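Local coordinates for multidrug resistance protein (Vibrio cholerae, PDB 1YC9) that forms a trimeric outer membrane efflux duct that could be involved in resistance to several toxic compounds, such as puromycin and acriflavine, at residues N172-V175 / E176-K180. The protein carries 1 engineered substitution. Numbering follows the deposited sequence.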
loop_
_atom_site.group_PDB
_atom_site.type_symbol
_atom_site.label_atom_id
_atom_site.label_comp_id
_atom_site.label_asym_id
_atom_site.label_seq_id
_atom_site.Cartn_x
_atom_site.Cartn_y
_atom_site.Cartn_z
ATOM N N ASN A 172 -34.345 -30.276 12.888
ATOM C CA ASN A 172 -35.361 -30.145 13.910
ATOM C C ASN A 172 -36.388 -31.280 13.783
ATOM O O ASN A 172 -36.787 -31.882 14.800
ATOM C CB ASN A 172 -36.024 -28.778 13.838
ATOM C CG ASN A 172 -35.096 -27.653 14.319
ATOM O OD1 ASN A 172 -34.126 -27.908 14.998
ATOM N ND2 ASN A 172 -35.409 -26.425 13.968
ATOM N N LYS A 173 -36.743 -31.626 12.539
ATOM C CA LYS A 173 -37.689 -32.735 12.287
ATOM C C LYS A 173 -37.081 -34.076 12.718
ATOM O O LYS A 173 -37.788 -34.960 13.189
ATOM C CB LYS A 173 -38.138 -32.792 10.806
ATOM C CG LYS A 173 -39.335 -31.906 10.448
ATOM C CD LYS A 173 -40.626 -32.543 10.970
ATOM C CE LYS A 173 -41.917 -31.819 10.523
ATOM N NZ LYS A 173 -43.082 -32.585 11.081
ATOM N N THR A 174 -35.774 -34.209 12.617
ATOM C CA THR A 174 -35.086 -35.412 13.019
ATOM C C THR A 174 -35.017 -35.549 14.547
ATOM O O THR A 174 -35.170 -36.655 15.091
ATOM C CB THR A 174 -33.691 -35.411 12.448
ATOM O OG1 THR A 174 -33.767 -35.355 11.018
ATOM C CG2 THR A 174 -32.964 -36.708 12.727
ATOM N N VAL A 175 -34.729 -34.444 15.227
ATOM C CA VAL A 175 -34.767 -34.427 16.689
ATOM C C VAL A 175 -36.126 -34.940 17.157
ATOM O O VAL A 175 -36.186 -35.815 18.004
ATOM C CB VAL A 175 -34.526 -33.023 17.246
ATOM C CG1 VAL A 175 -35.022 -32.896 18.720
ATOM C CG2 VAL A 175 -33.050 -32.671 17.120
ATOM N N GLU A 176 -37.188 -34.365 16.616
ATOM C CA GLU A 176 -38.513 -34.627 17.133
ATOM C C GLU A 176 -39.042 -36.020 16.801
ATOM O O GLU A 176 -39.811 -36.589 17.586
ATOM C CB GLU A 176 -39.472 -33.503 16.752
ATOM C CG GLU A 176 -40.217 -33.616 15.466
ATOM C CD GLU A 176 -41.089 -32.386 15.266
ATOM O OE1 GLU A 176 -42.334 -32.506 15.409
ATOM O OE2 GLU A 176 -40.513 -31.294 14.995
ATOM N N LEU A 177 -38.576 -36.593 15.692
ATOM C CA LEU A 177 -38.783 -38.012 15.432
ATOM C C LEU A 177 -38.030 -38.869 16.443
ATOM O O LEU A 177 -38.591 -39.825 16.991
ATOM C CB LEU A 177 -38.349 -38.399 14.018
ATOM C CG LEU A 177 -38.522 -39.899 13.708
ATOM C CD1 LEU A 177 -39.972 -40.313 13.722
ATOM C CD2 LEU A 177 -37.877 -40.241 12.378
ATOM N N LEU A 178 -36.753 -38.561 16.671
ATOM C CA LEU A 178 -35.918 -39.372 17.550
ATOM C C LEU A 178 -36.395 -39.275 18.990
ATOM O O LEU A 178 -36.253 -40.217 19.731
ATOM C CB LEU A 178 -34.444 -38.970 17.486
ATOM C CG LEU A 178 -33.546 -39.761 16.527
ATOM C CD1 LEU A 178 -34.091 -39.719 15.097
ATOM C CD2 LEU A 178 -32.118 -39.232 16.582
ATOM N N GLU A 179 -36.972 -38.141 19.347
ATOM C CA GLU A 179 -37.490 -37.934 20.685
ATOM C C GLU A 179 -38.770 -38.749 20.905
ATOM O O GLU A 179 -38.955 -39.315 21.992
ATOM C CB GLU A 179 -37.765 -36.466 20.931
ATOM C CG GLU A 179 -36.530 -35.698 21.379
ATOM C CD GLU A 179 -36.868 -34.316 21.906
ATOM O OE1 GLU A 179 -37.596 -33.583 21.202
ATOM O OE2 GLU A 179 -36.428 -33.977 23.036
ATOM N N LYS A 180 -39.661 -38.767 19.900
ATOM C CA LYS A 180 -40.880 -39.565 19.957
ATOM C C LYS A 180 -40.490 -41.049 20.055
ATOM O O LYS A 180 -41.032 -41.800 20.890
ATOM C CB LYS A 180 -41.779 -39.274 18.741
#
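The carboxylate of Glu-179 turns one flat face to Val-175, whose methyl CG1 sits over it, 3.6 Å from Glu-179 OE1. The carboxylate of Glu-176 likewise faces the chain of Lys-173, and Lys-173 CD comes to 4.2 Å from Glu-176 OE2. The peptide oxygen of Asn-172 lies about level with this carboxylate, beside OE2. These contacts join successive turns of the long helix 117-183, near its end in the periplasmic alpha-helical barrel of this TolC-like outer membrane factor.

Val-175 and Glu-179 point the same way from the helix, toward helix 189-223. Val-175 packs there on Ala-195 and Lys-196. Glu-179 OE2 forms a salt bridge with Lys-196, so the acid links the two helices of the hairpin while its chain runs alongside Val-175. The pair Lys-173 and Glu-176 is looser. Lys-173 NZ stays 4.4 Å from Glu-176 OE1, beyond a salt bridge, so any attraction is probably modest on this exposed side. Glu-176 CG stands between its own N and carbonyl carbon (chi1 90°), which lays the chain back over the preceding turn, with CG against the oxygen of Lys-173.

Thr-174 and Leu-178 point side by side to the second hairpin. Both touch Tyr-398, and Leu-178 also meets Tyr-391. Thr-174 OG1 is hydrogen-bonded to Val-170 O, one turn back, and to Glu-405 OE2 of helix 398-433.

Four backbone hydrogen bonds, N of i+4 to O of i, run beneath these side chains. Glu-179 N to Val-175 O, 2.8 Å, is the most bent, at 143°. Leu-178 N reaches Thr-174 O at 2.9 Å. Leu-178 chi1 (-95°) is not staggered and brings CD1 to 3.2 Å from Thr-174 O, a probably strained or uncertain placement. Leu-178 CD1 lies 4.0 Å from Thr-174 CG2.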